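Local coordinates for uncharacterized protein (Bacteroides uniformis, PDB 4JPQ) that is of unknown function but probably binds carbohydrate through a beta-rich family 9 domain, at residues 84-88 against 186-190; 75-81 against 108-114; 47-53 against 65-71. One frame throughout, in Å; residues are numbered along the deposited sequence.

Contact 1: 84-88 against 186-190; sequences VWEDA and CGDKL
Trp85 and Asp188 meet at the edge of the indole: the carboxylate oxygen Asp188 OD2 lies 3.5 Å from Trp85 CD1, near the ring plane, and the two planes are turned 69° apart. Behind them the backbones are tied directly. Asp188 N gives a nearly straight bond to Trp85 O (3.0 Å, 169° at the hydrogen), and Lys189 N bonds to Glu86 O at 2.9 Å. This pairs a short 3-10 turn, 84-86, with the type I beta turn Gly187 to Leu190, joining the loops that lead into strand 89-95 and out of strand 178-186. With CG anti to its carbonyl carbon (chi1 -67°), Asp188 sets its carboxylate beside the indole. Shortening Asp188 to an alanine is likely to strip the CD1 edge of its polar neighbour and open a gap beside the indole. Glu86 and Lys189 run alongside each other, pointing the same way, and touch through their methylenes, Glu86 CB to Lys189 CG being 4.0 Å. The Glu86 carboxylate is salt-bridged instead to Arg83. Deeper in, Leu190 CD1 packs 4.2 Å from Ala88 CB.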
ATOM      1  N   VAL A  84     -11.043   5.043  -4.559  1.00 47.40           N
ATOM      2  CA  VAL A  84     -10.604   3.648  -4.360  1.00 41.95           C
ATOM      3  C   VAL A  84     -10.798   3.093  -2.949  1.00 44.50           C
ATOM      4  O   VAL A  84     -11.023   1.900  -2.783  1.00 45.10           O
ATOM      5  CB  VAL A  84      -9.136   3.413  -4.824  1.00 41.69           C
ATOM      6  CG1 VAL A  84      -8.982   3.712  -6.306  1.00 41.31           C
ATOM      7  CG2 VAL A  84      -8.122   4.224  -4.015  1.00 40.20           C
ATOM      8  N   TRP A  85     -10.653   3.951  -1.945  1.00 40.29           N
ATOM      9  CA  TRP A  85     -10.868   3.589  -0.528  1.00 38.11           C
ATOM     10  C   TRP A  85     -12.276   3.005  -0.262  1.00 42.97           C
ATOM     11  O   TRP A  85     -12.482   2.314   0.749  1.00 42.60           O
ATOM     12  CB  TRP A  85     -10.587   4.787   0.406  1.00 35.66           C
ATOM     13  CG  TRP A  85     -11.495   5.937   0.149  1.00 34.69           C
ATOM     14  CD1 TRP A  85     -12.718   6.133   0.688  1.00 36.05           C
ATOM     15  CD2 TRP A  85     -11.279   7.012  -0.764  1.00 40.89           C
ATOM     16  NE1 TRP A  85     -13.298   7.267   0.170  1.00 41.00           N
ATOM     17  CE2 TRP A  85     -12.428   7.837  -0.718  1.00 42.82           C
ATOM     18  CE3 TRP A  85     -10.228   7.360  -1.630  1.00 46.45           C
ATOM     19  CZ2 TRP A  85     -12.555   9.003  -1.493  1.00 46.25           C
ATOM     20  CZ3 TRP A  85     -10.345   8.520  -2.402  1.00 48.16           C
ATOM     21  CH2 TRP A  85     -11.504   9.330  -2.327  1.00 51.78           C
ATOM     22  N   GLU A  86     -13.232   3.320  -1.142  1.00 42.53           N
ATOM     23  CA  GLU A  86     -14.606   2.778  -1.056  1.00 46.44           C
ATOM     24  C   GLU A  86     -14.710   1.344  -1.536  1.00 46.57           C
ATOM     25  O   GLU A  86     -15.572   0.591  -1.063  1.00 58.52           O
ATOM     26  CB  GLU A  86     -15.566   3.629  -1.862  1.00 45.63           C
ATOM     27  CG  GLU A  86     -15.649   5.066  -1.382  1.00 42.91           C
ATOM     28  CD  GLU A  86     -16.606   5.891  -2.185  1.00 43.69           C
ATOM     29  OE1 GLU A  86     -16.935   5.516  -3.335  1.00 54.08           O
ATOM     30  OE2 GLU A  86     -17.023   6.923  -1.650  1.00 45.60           O
ATOM     31  N   ASP A  87     -13.860   1.003  -2.503  1.00 42.83           N
ATOM     32  CA  ASP A  87     -13.736  -0.338  -3.067  1.00 47.37           C
ATOM     33  C   ASP A  87     -12.849  -1.161  -2.111  1.00 47.90           C
ATOM     34  O   ASP A  87     -12.314  -0.611  -1.145  1.00 40.36           O
ATOM     35  CB  ASP A  87     -13.070  -0.251  -4.458  1.00 41.84           C
ATOM     36  CG  ASP A  87     -13.891   0.535  -5.459  1.00 47.53           C
ATOM     37  OD1 ASP A  87     -15.128   0.374  -5.481  1.00 48.06           O
ATOM     38  OD2 ASP A  87     -13.309   1.279  -6.281  1.00 53.01           O
ATOM     39  N   ALA A  88     -12.733  -2.474  -2.356  1.00 46.72           N
ATOM     40  CA  ALA A  88     -11.818  -3.347  -1.580  1.00 43.94           C
ATOM     41  C   ALA A  88     -10.441  -2.826  -1.933  1.00 40.40           C
ATOM     42  O   ALA A  88     -10.033  -2.887  -3.099  1.00 46.36           O
ATOM     43  CB  ALA A  88     -11.955  -4.810  -1.968  1.00 46.36           C
ATOM     44  N   CYS A 186      -8.923  -1.666   3.745  1.00 43.12           N
ATOM     45  CA  CYS A 186     -10.234  -1.068   3.987  1.00 44.16           C
ATOM     46  C   CYS A 186     -11.189  -1.299   2.822  1.00 48.29           C
ATOM     47  O   CYS A 186     -10.828  -1.952   1.847  1.00 47.94           O
ATOM     48  CB  CYS A 186     -10.091   0.450   4.246  1.00 49.73           C
ATOM     49  SG  CYS A 186      -9.550   1.367   2.798  1.00 48.29           S
ATOM     50  N   GLY A 187     -12.408  -0.766   2.955  1.00 46.73           N
ATOM     51  CA  GLY A 187     -13.428  -0.804   1.911  1.00 40.13           C
ATOM     52  C   GLY A 187     -14.684  -0.132   2.420  1.00 45.64           C
ATOM     53  O   GLY A 187     -15.577  -0.805   2.911  1.00 53.24           O
ATOM     54  N   ASP A 188     -14.702   1.204   2.360  1.00 43.81           N
ATOM     55  CA  ASP A 188     -15.784   2.016   2.930  1.00 45.27           C
ATOM     56  C   ASP A 188     -17.181   1.623   2.460  1.00 43.07           C
ATOM     57  O   ASP A 188     -18.086   1.595   3.281  1.00 46.77           O
ATOM     58  CB  ASP A 188     -15.549   3.540   2.732  1.00 52.36           C
ATOM     59  CG  ASP A 188     -14.345   4.094   3.541  1.00 55.51           C
ATOM     60  OD1 ASP A 188     -13.476   3.323   3.999  1.00 53.37           O
ATOM     61  OD2 ASP A 188     -14.266   5.332   3.699  1.00 57.83           O
ATOM     62  N   LYS A 189     -17.344   1.297   1.175  1.00 45.35           N
ATOM     63  CA  LYS A 189     -18.664   0.925   0.605  1.00 45.55           C
ATOM     64  C   LYS A 189     -18.921  -0.589   0.432  1.00 45.81           C
ATOM     65  O   LYS A 189     -19.873  -1.004  -0.250  1.00 46.92           O
ATOM     66  CB  LYS A 189     -18.943   1.720  -0.685  1.00 49.62           C
ATOM     67  CG  LYS A 189     -19.321   3.184  -0.427  1.00 55.60           C
ATOM     68  CD  LYS A 189     -20.013   3.839  -1.620  1.00 67.03           C
ATOM     69  CE  LYS A 189     -20.740   5.119  -1.231  1.00 88.67           C
ATOM     70  NZ  LYS A 189     -21.643   5.570  -2.331  1.00 92.25           N
ATOM     71  N   LEU A 190     -18.088  -1.413   1.071  1.00 48.49           N
ATOM     72  CA  LEU A 190     -18.284  -2.874   1.088  1.00 47.27           C
ATOM     73  C   LEU A 190     -19.414  -3.201   2.053  1.00 44.21           C
ATOM     74  O   LEU A 190     -19.781  -2.376   2.869  1.00 48.57           O
ATOM     75  CB  LEU A 190     -17.009  -3.615   1.542  1.00 46.08           C
ATOM     76  CG  LEU A 190     -15.786  -3.577   0.629  1.00 48.32           C
ATOM     77  CD1 LEU A 190     -14.629  -4.288   1.293  1.00 43.68           C
ATOM     78  CD2 LEU A 190     -16.062  -4.219  -0.724  1.00 53.53           C
TER

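Contact 2: 75-81 against 108-114. With SO4 (sulfate ion), chain D.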
ATOM      1  N   ALA A  75     -15.002  -2.970  -7.016  1.00 48.82           N
ATOM      2  CA  ALA A  75     -14.058  -2.091  -7.752  1.00 50.42           C
ATOM      3  C   ALA A  75     -14.800  -1.209  -8.747  1.00 51.66           C
ATOM      4  O   ALA A  75     -14.737  -1.414  -9.949  1.00 62.96           O
ATOM      5  CB  ALA A  75     -12.988  -2.908  -8.439  1.00 58.02           C
ATOM      6  N   VAL A  76     -15.563  -0.265  -8.214  1.00 50.60           N
ATOM      7  CA  VAL A  76     -16.361   0.662  -9.011  1.00 54.87           C
ATOM      8  C   VAL A  76     -15.519   1.779  -9.651  1.00 50.59           C
ATOM      9  O   VAL A  76     -15.835   2.214 -10.762  1.00 55.58           O
ATOM     10  CB  VAL A  76     -17.547   1.246  -8.173  1.00 52.05           C
ATOM     11  CG1 VAL A  76     -18.371   2.263  -8.978  1.00 51.62           C
ATOM     12  CG2 VAL A  76     -18.439   0.106  -7.676  1.00 50.10           C
ATOM     13  N   ALA A  77     -14.472   2.230  -8.963  1.00 45.46           N
ATOM     14  CA  ALA A  77     -13.654   3.361  -9.429  1.00 48.97           C
ATOM     15  C   ALA A  77     -13.261   3.239 -10.899  1.00 50.65           C
ATOM     16  O   ALA A  77     -12.586   2.296 -11.257  1.00 57.08           O
ATOM     17  CB  ALA A  77     -12.421   3.514  -8.554  1.00 44.59           C
ATOM     18  N   SER A  78     -13.718   4.168 -11.739  1.00 54.87           N
ATOM     19  CA  SER A  78     -13.487   4.076 -13.194  1.00 63.55           C
ATOM     20  C   SER A  78     -12.084   4.451 -13.668  1.00 60.53           C
ATOM     21  O   SER A  78     -11.693   4.051 -14.766  1.00 73.66           O
ATOM     22  CB  SER A  78     -14.541   4.873 -13.976  1.00 67.18           C
ATOM     23  OG  SER A  78     -14.458   6.246 -13.672  1.00 70.97           O
ATOM     24  N   GLY A  79     -11.345   5.229 -12.883  1.00 58.19           N
ATOM     25  CA  GLY A  79      -9.980   5.620 -13.257  1.00 62.48           C
ATOM     26  C   GLY A  79      -9.051   5.797 -12.081  1.00 57.74           C
ATOM     27  O   GLY A  79      -9.472   5.693 -10.925  1.00 50.56           O
ATOM     28  N   ASP A  80      -7.773   6.034 -12.392  1.00 56.68           N
ATOM     29  CA  ASP A  80      -6.763   6.305 -11.374  1.00 53.94           C
ATOM     30  C   ASP A  80      -7.140   7.606 -10.687  1.00 52.68           C
ATOM     31  O   ASP A  80      -7.840   8.450 -11.262  1.00 52.03           O
ATOM     32  CB  ASP A  80      -5.342   6.391 -11.956  1.00 64.01           C
ATOM     33  CG  ASP A  80      -4.797   5.046 -12.430  1.00 60.03           C
ATOM     34  OD1 ASP A  80      -5.403   3.972 -12.183  1.00 71.79           O
ATOM     35  OD2 ASP A  80      -3.732   5.077 -13.070  1.00 60.37           O
ATOM     36  N   ASN A  81      -6.706   7.730  -9.438  1.00 48.38           N
ATOM     37  CA  ASN A  81      -7.082   8.844  -8.561  1.00 48.08           C
ATOM     38  C   ASN A  81      -8.592   8.917  -8.299  1.00 44.39           C
ATOM     39  O   ASN A  81      -9.115   9.955  -7.916  1.00 45.00           O
ATOM     40  CB  ASN A  81      -6.529  10.201  -9.040  1.00 47.94           C
ATOM     41  CG  ASN A  81      -5.013  10.276  -9.002  1.00 50.61           C
ATOM     42  OD1 ASN A  81      -4.346   9.556  -8.248  1.00 44.80           O
ATOM     43  ND2 ASN A  81      -4.459  11.214  -9.775  1.00 58.36           N
ATOM     44  N   ASN A 108      -7.153  -0.185  -5.454  1.00 47.53           N
ATOM     45  CA  ASN A 108      -8.280  -1.131  -5.294  1.00 44.12           C
ATOM     46  C   ASN A 108      -7.919  -2.467  -5.910  1.00 46.89           C
ATOM     47  O   ASN A 108      -6.952  -2.558  -6.686  1.00 51.40           O
ATOM     48  CB  ASN A 108      -9.648  -0.599  -5.784  1.00 39.53           C
ATOM     49  CG  ASN A 108      -9.772  -0.448  -7.301  1.00 42.99           C
ATOM     50  OD1 ASN A 108      -8.936  -0.891  -8.082  1.00 43.83           O
ATOM     51  ND2 ASN A 108     -10.873   0.172  -7.723  1.00 49.34           N
ATOM     52  N   CYS A 109      -8.719  -3.483  -5.591  1.00 51.21           N
ATOM     53  CA  CYS A 109      -8.491  -4.860  -6.072  1.00 49.47           C
ATOM     54  C   CYS A 109      -8.468  -5.058  -7.596  1.00 45.60           C
ATOM     55  O   CYS A 109      -7.951  -6.068  -8.062  1.00 49.49           O
ATOM     56  CB  CYS A 109      -9.493  -5.825  -5.437  1.00 47.64           C
ATOM     57  SG  CYS A 109     -11.208  -5.505  -5.879  1.00 53.08           S
ATOM     58  N   ALA A 110      -9.023  -4.113  -8.356  1.00 46.24           N
ATOM     59  CA  ALA A 110      -8.968  -4.144  -9.833  1.00 49.42           C
ATOM     60  C   ALA A 110      -7.734  -3.457 -10.429  1.00 44.61           C
ATOM     61  O   ALA A 110      -7.579  -3.454 -11.651  1.00 47.62           O
ATOM     62  CB  ALA A 110     -10.239  -3.545 -10.426  1.00 51.87           C
ATOM     63  N   GLY A 111      -6.871  -2.880  -9.588  1.00 40.60           N
ATOM     64  CA  GLY A 111      -5.658  -2.200 -10.040  1.00 39.91           C
ATOM     65  C   GLY A 111      -5.711  -0.693 -10.203  1.00 41.64           C
ATOM     66  O   GLY A 111      -4.693  -0.095 -10.555  1.00 49.47           O
ATOM     67  N   ARG A 112      -6.871  -0.069  -9.998  1.00 44.43           N
ATOM     68  CA  ARG A 112      -6.980   1.396 -10.060  1.00 45.78           C
ATOM     69  C   ARG A 112      -6.195   1.929  -8.866  1.00 47.37           C
ATOM     70  O   ARG A 112      -6.378   1.426  -7.737  1.00 46.27           O
ATOM     71  CB  ARG A 112      -8.420   1.881  -9.917  1.00 51.61           C
ATOM     72  CG  ARG A 112      -9.426   1.437 -10.951  1.00 57.23           C
ATOM     73  CD  ARG A 112      -9.101   1.892 -12.371  1.00 73.03           C
ATOM     74  NE  ARG A 112      -8.411   0.843 -13.123  1.00 88.48           N
ATOM     75  CZ  ARG A 112      -8.994  -0.251 -13.646  1.00 95.49           C
ATOM     76  NH1 ARG A 112     -10.306  -0.516 -13.488  1.00 83.07           N
ATOM     77  NH2 ARG A 112      -8.243  -1.126 -14.314  1.00112.55           N
ATOM     78  N   LEU A 113      -5.372   2.952  -9.109  1.00 47.11           N
ATOM     79  CA  LEU A 113      -4.490   3.537  -8.087  1.00 47.94           C
ATOM     80  C   LEU A 113      -4.709   5.025  -7.855  1.00 47.41           C
ATOM     81  O   LEU A 113      -4.961   5.783  -8.792  1.00 47.22           O
ATOM     82  CB  LEU A 113      -3.044   3.350  -8.531  1.00 46.96           C
ATOM     83  CG  LEU A 113      -1.854   3.954  -7.768  1.00 47.65           C
ATOM     84  CD1 LEU A 113      -1.652   3.280  -6.424  1.00 54.58           C
ATOM     85  CD2 LEU A 113      -0.594   3.841  -8.617  1.00 54.88           C
ATOM     86  N   LEU A 114      -4.554   5.414  -6.593  1.00 51.66           N
ATOM     87  CA  LEU A 114      -4.597   6.801  -6.133  1.00 51.88           C
ATOM     88  C   LEU A 114      -3.269   7.081  -5.429  1.00 53.65           C
ATOM     89  O   LEU A 114      -2.808   6.251  -4.616  1.00 45.64           O
ATOM     90  CB  LEU A 114      -5.724   7.006  -5.127  1.00 50.59           C
ATOM     91  CG  LEU A 114      -5.745   8.300  -4.291  1.00 56.30           C
ATOM     92  CD1 LEU A 114      -6.130   9.482  -5.148  1.00 58.25           C
ATOM     93  CD2 LEU A 114      -6.696   8.175  -3.117  1.00 56.40           C
TER
HETATM   94  S   SO4 D 302     -14.267   7.150  -9.675  1.00105.14           S
HETATM   95  O1  SO4 D 302     -14.621   8.582  -9.507  1.00104.98           O
HETATM   96  O2  SO4 D 302     -15.399   6.391 -10.282  1.00101.86           O
HETATM   97  O3  SO4 D 302     -13.044   7.006 -10.531  1.00 83.01           O
HETATM   98  O4  SO4 D 302     -14.042   6.607  -8.316  1.00 93.26           O
HETATM   99  O   HOH W   1     -12.069  -0.343 -10.694  1.00 55.83           O
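A type I beta turn, Asn108 to Gly111, links strands 102-108 and 113-118 of the carbohydrate-binding family 9 domain, and the loop 75-81 lies against it. Near the turn the contact is apolar: the methyl Ala75 CB meets Ala110 CB at 3.5 Å. Asn108 sits with CG between its backbone N and carbonyl carbon (chi1 70°), which turns OD1 back onto the turn, where it accepts from Arg112 N at 2.9 Å and weakly from Ala110 N. Its ND2 faces the loop, near the methyls of Ala75 and Ala77, and is hydrogen-bonded to Asp87. In Arg112, chi1 (-61°) sets CG 3.3 Å from Ala77 O, and bends at chi2 and chi3 turn the guanidinium, whose NH2 goes to Gly143 O. A water receives a bond from Asn108 ND2 and gives one to Ala77 O. Farther along, Asp80 OD1 takes Leu113 N at 3.2 Å from above the carboxylate plane, an almost straight bond; the same oxygen is salt-bridged to Arg137, and Arg112 NE stays beyond salt-bridge range. On the loop's outer side a sulfate, probably from the crystallisation liquor, is held by Ser78 N and also by Arg83 N. The Asn81 and Leu114 side chains cross at about a right angle, and Asn81 N donates to Leu113 O at 2.7 Å.

Contact 3: 47-53 against 65-71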
ATOM      1  N   TYR A  47     -14.483  -6.181  12.117  1.00 59.64           N
ATOM      2  CA  TYR A  47     -14.192  -7.154  11.060  1.00 54.99           C
ATOM      3  C   TYR A  47     -12.702  -7.125  10.687  1.00 55.65           C
ATOM      4  O   TYR A  47     -12.179  -6.076  10.321  1.00 45.69           O
ATOM      5  CB  TYR A  47     -15.089  -6.935   9.832  1.00 48.91           C
ATOM      6  CG  TYR A  47     -14.833  -7.886   8.683  1.00 48.51           C
ATOM      7  CD1 TYR A  47     -14.728  -9.266   8.899  1.00 54.94           C
ATOM      8  CD2 TYR A  47     -14.751  -7.421   7.358  1.00 46.00           C
ATOM      9  CE1 TYR A  47     -14.500 -10.142   7.846  1.00 57.98           C
ATOM     10  CE2 TYR A  47     -14.534  -8.296   6.298  1.00 46.57           C
ATOM     11  CZ  TYR A  47     -14.407  -9.652   6.550  1.00 50.10           C
ATOM     12  OH  TYR A  47     -14.181 -10.534   5.533  1.00 49.52           O
ATOM     13  N   LYS A  48     -12.034  -8.267  10.886  1.00 61.87           N
ATOM     14  CA  LYS A  48     -10.617  -8.472  10.577  1.00 58.53           C
ATOM     15  C   LYS A  48     -10.516  -9.530   9.472  1.00 54.26           C
ATOM     16  O   LYS A  48     -10.415 -10.729   9.769  1.00 51.48           O
ATOM     17  CB  LYS A  48      -9.845  -8.940  11.829  1.00 66.86           C
ATOM     18  CG  LYS A  48      -8.343  -9.207  11.628  1.00 69.57           C
ATOM     19  CD  LYS A  48      -7.745 -10.078  12.724  1.00 74.05           C
ATOM     20  CE  LYS A  48      -7.731  -9.376  14.073  1.00 80.72           C
ATOM     21  NZ  LYS A  48      -7.032 -10.191  15.101  1.00 84.94           N
ATOM     22  N   PRO A  49     -10.576  -9.103   8.198  1.00 50.26           N
ATOM     23  CA  PRO A  49     -10.322 -10.063   7.131  1.00 53.84           C
ATOM     24  C   PRO A  49      -8.844 -10.429   7.169  1.00 53.74           C
ATOM     25  O   PRO A  49      -8.020  -9.620   7.572  1.00 55.12           O
ATOM     26  CB  PRO A  49     -10.662  -9.288   5.861  1.00 51.56           C
ATOM     27  CG  PRO A  49     -10.482  -7.864   6.234  1.00 48.08           C
ATOM     28  CD  PRO A  49     -10.954  -7.788   7.654  1.00 50.04           C
ATOM     29  N   GLU A  50      -8.531 -11.654   6.775  1.00 61.04           N
ATOM     30  CA  GLU A  50      -7.174 -12.183   6.844  1.00 57.55           C
ATOM     31  C   GLU A  50      -6.331 -11.537   5.738  1.00 55.91           C
ATOM     32  O   GLU A  50      -6.566 -11.775   4.555  1.00 52.52           O
ATOM     33  CB  GLU A  50      -7.234 -13.701   6.726  1.00 67.17           C
ATOM     34  CG  GLU A  50      -5.940 -14.432   7.006  1.00 86.68           C
ATOM     35  CD  GLU A  50      -6.066 -15.917   6.738  1.00 99.28           C
ATOM     36  OE1 GLU A  50      -7.133 -16.504   7.044  1.00101.01           O
ATOM     37  OE2 GLU A  50      -5.087 -16.490   6.213  1.00 97.02           O
ATOM     38  N   VAL A  51      -5.380 -10.687   6.139  1.00 56.00           N
ATOM     39  CA  VAL A  51      -4.512  -9.951   5.208  1.00 52.88           C
ATOM     40  C   VAL A  51      -3.043 -10.007   5.638  1.00 53.04           C
ATOM     41  O   VAL A  51      -2.728  -9.868   6.817  1.00 52.18           O
ATOM     42  CB  VAL A  51      -4.954  -8.468   5.095  1.00 54.86           C
ATOM     43  CG1 VAL A  51      -4.053  -7.676   4.142  1.00 42.38           C
ATOM     44  CG2 VAL A  51      -6.407  -8.391   4.639  1.00 58.55           C
ATOM     45  N   SER A  52      -2.161 -10.212   4.664  1.00 48.14           N
ATOM     46  CA  SER A  52      -0.724 -10.193   4.885  1.00 48.23           C
ATOM     47  C   SER A  52      -0.055  -9.452   3.722  1.00 47.82           C
ATOM     48  O   SER A  52      -0.654  -9.276   2.649  1.00 48.78           O
ATOM     49  CB  SER A  52      -0.162 -11.607   5.054  1.00 51.56           C
ATOM     50  OG  SER A  52      -0.250 -12.349   3.858  1.00 66.65           O
ATOM     51  N   PHE A  53       1.168  -8.993   3.959  1.00 43.50           N
ATOM     52  CA  PHE A  53       1.939  -8.290   2.947  1.00 46.87           C
ATOM     53  C   PHE A  53       3.437  -8.565   3.082  1.00 50.58           C
ATOM     54  O   PHE A  53       3.865  -9.162   4.053  1.00 56.68           O
ATOM     55  CB  PHE A  53       1.681  -6.784   3.043  1.00 47.23           C
ATOM     56  CG  PHE A  53       2.363  -6.121   4.212  1.00 45.15           C
ATOM     57  CD1 PHE A  53       1.849  -6.245   5.491  1.00 46.73           C
ATOM     58  CD2 PHE A  53       3.528  -5.373   4.025  1.00 47.75           C
ATOM     59  CE1 PHE A  53       2.478  -5.638   6.575  1.00 54.73           C
ATOM     60  CE2 PHE A  53       4.162  -4.762   5.097  1.00 49.53           C
ATOM     61  CZ  PHE A  53       3.636  -4.894   6.377  1.00 56.22           C
ATOM     62  N   HIS A  65       3.773  -6.656  -2.131  1.00 38.00           N
ATOM     63  CA  HIS A  65       2.916  -7.771  -2.463  1.00 42.76           C
ATOM     64  C   HIS A  65       1.974  -7.994  -1.287  1.00 46.29           C
ATOM     65  O   HIS A  65       2.437  -8.280  -0.195  1.00 46.37           O
ATOM     66  CB  HIS A  65       3.764  -9.018  -2.759  1.00 47.93           C
ATOM     67  CG  HIS A  65       2.964 -10.223  -3.145  1.00 50.51           C
ATOM     68  ND1 HIS A  65       3.227 -11.486  -2.664  1.00 54.61           N
ATOM     69  CD2 HIS A  65       1.872 -10.347  -3.930  1.00 53.57           C
ATOM     70  CE1 HIS A  65       2.350 -12.339  -3.154  1.00 56.39           C
ATOM     71  NE2 HIS A  65       1.519 -11.674  -3.929  1.00 53.07           N
ATOM     72  N   TYR A  66       0.677  -7.804  -1.523  1.00 45.19           N
ATOM     73  CA  TYR A  66      -0.381  -8.007  -0.546  1.00 39.91           C
ATOM     74  C   TYR A  66      -1.165  -9.254  -0.897  1.00 44.05           C
ATOM     75  O   TYR A  66      -1.419  -9.501  -2.083  1.00 42.46           O
ATOM     76  CB  TYR A  66      -1.392  -6.858  -0.611  1.00 43.23           C
ATOM     77  CG  TYR A  66      -0.906  -5.514  -0.161  1.00 41.35           C
ATOM     78  CD1 TYR A  66      -0.311  -4.629  -1.065  1.00 41.98           C
ATOM     79  CD2 TYR A  66      -1.089  -5.088   1.166  1.00 36.07           C
ATOM     80  CE1 TYR A  66       0.119  -3.367  -0.660  1.00 41.78           C
ATOM     81  CE2 TYR A  66      -0.663  -3.828   1.579  1.00 35.57           C
ATOM     82  CZ  TYR A  66      -0.065  -2.972   0.663  1.00 40.32           C
ATOM     83  OH  TYR A  66       0.367  -1.733   1.048  1.00 51.53           O
ATOM     84  N   LYS A  67      -1.588 -10.000   0.125  1.00 44.32           N
ATOM     85  CA  LYS A  67      -2.491 -11.161  -0.017  1.00 41.82           C
ATOM     86  C   LYS A  67      -3.698 -10.886   0.883  1.00 44.46           C
ATOM     87  O   LYS A  67      -3.526 -10.520   2.039  1.00 54.30           O
ATOM     88  CB  LYS A  67      -1.813 -12.453   0.406  1.00 42.26           C
ATOM     89  CG  LYS A  67      -0.760 -12.974  -0.562  1.00 51.50           C
ATOM     90  CD  LYS A  67       0.089 -14.098   0.035  1.00 62.06           C
ATOM     91  CE  LYS A  67      -0.695 -15.347   0.422  1.00 69.55           C
ATOM     92  NZ  LYS A  67       0.239 -16.425   0.852  1.00 75.81           N
ATOM     93  N   VAL A  68      -4.904 -11.085   0.360  1.00 43.26           N
ATOM     94  CA  VAL A  68      -6.161 -10.833   1.085  1.00 45.99           C
ATOM     95  C   VAL A  68      -7.167 -11.985   0.953  1.00 45.33           C
ATOM     96  O   VAL A  68      -7.227 -12.626  -0.090  1.00 40.33           O
ATOM     97  CB  VAL A  68      -6.834  -9.570   0.497  1.00 50.09           C
ATOM     98  CG1 VAL A  68      -8.177  -9.285   1.156  1.00 51.49           C
ATOM     99  CG2 VAL A  68      -5.915  -8.358   0.617  1.00 47.17           C
ATOM    100  N   LYS A  69      -7.924 -12.238   2.027  1.00 50.26           N
ATOM    101  CA  LYS A  69      -9.074 -13.159   2.027  1.00 51.94           C
ATOM    102  C   LYS A  69     -10.189 -12.445   2.810  1.00 50.37           C
ATOM    103  O   LYS A  69     -10.035 -12.221   4.009  1.00 58.94           O
ATOM    104  CB  LYS A  69      -8.757 -14.536   2.627  1.00 58.01           C
ATOM    105  CG  LYS A  69      -9.840 -15.589   2.316  1.00 69.80           C
ATOM    106  CD  LYS A  69      -9.553 -16.995   2.843  1.00 71.13           C
ATOM    107  CE  LYS A  69      -9.700 -17.075   4.357  1.00 80.42           C
ATOM    108  NZ  LYS A  69      -9.689 -18.484   4.839  1.00 99.30           N
ATOM    109  N   GLU A  70     -11.279 -12.069   2.123  1.00 50.62           N
ATOM    110  CA  GLU A  70     -12.427 -11.338   2.727  1.00 52.17           C
ATOM    111  C   GLU A  70     -13.786 -11.765   2.192  1.00 56.93           C
ATOM    112  O   GLU A  70     -13.872 -12.430   1.160  1.00 65.48           O
ATOM    113  CB  GLU A  70     -12.258  -9.817   2.585  1.00 46.48           C
ATOM    114  CG  GLU A  70     -12.069  -9.317   1.162  1.00 46.50           C
ATOM    115  CD  GLU A  70     -11.861  -7.808   1.075  1.00 46.70           C
ATOM    116  OE1 GLU A  70     -12.515  -7.039   1.822  1.00 51.96           O
ATOM    117  OE2 GLU A  70     -11.055  -7.380   0.219  1.00 41.53           O
ATOM    118  N   ALA A  71     -14.840 -11.354   2.907  1.00 64.96           N
ATOM    119  CA  ALA A  71     -16.236 -11.750   2.603  1.00 65.11           C
ATOM    120  C   ALA A  71     -16.849 -11.151   1.340  1.00 58.25           C
ATOM    121  O   ALA A  71     -17.863 -11.664   0.862  1.00 68.18           O
ATOM    122  CB  ALA A  71     -17.152 -11.502   3.806  1.00 64.89           C
TER
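Ser52 and Lys67 form a hydrogen-bonded pair at the heart of this antiparallel hairpin: Lys67 N reaches Ser52 O at 2.8 Å, almost straight at the hydrogen, and Ser52 N returns a bond to Lys67 O. Glu50 and Lys69 pair likewise, with Lys69 N to Glu50 O at 2.9 Å and a weak bond back. Between them Val51 and Val68, a non-hydrogen-bonded pair, lie side by side, Val51 CG2 at 4.0 Å from Val68 CG1; beyond Ser52, Phe53 lays its CB 3.8 Å from Tyr66 CD2. Phe53 CG stands between backbone N and carbonyl carbon (chi1 75°), and its ring leads off to stack on Phe183. At the corner of the chain, Tyr47 OH accepts Ala71 N at 2.8 Å; Pro49 CD sits 3.7 Å above one face of the tyrosine ring, over its centre. Glu70, beside Pro49, sends its carboxylate to Trp155 and Lys185. Farther out, strand 152-162 flanks 61-70, and Phe34 meets Lys67 in a cation-pi contact. Glu50 OE1 and Lys69 NZ form only a long salt bridge of 3.9 Å on the same face as Ser52, so cohesion probably comes mainly from the backbone bonds and the valine and aromatic face.

How the contacts relate
Contact 3 pairs neighbouring strands through regular backbone bonds, with a buried face of Val51, Phe53, Tyr66 and Val68 and a more exposed one of Glu50, Ser52, Lys67 and Lys69. Contact 1 joins two loops by backbone bonds alone, running from buried Ala88 and Leu190 to exposed Lys189. Contact 2 sets a loop against a hairpin turn and the strand after it, from buried Ala75 and Ala110 to exposed Ser78; one of its cross-bonds is backbone, the other uses the Asp80 carboxylate. Contacts 1 and 2 adjoin: Asp87 probably bonds Val76, and Ala88 O Cys109 N. Contact 3 reaches contact 1 by packing, Glu70 lying against Ala88 and Leu190; its centre is about 18 Å from that of contact 2.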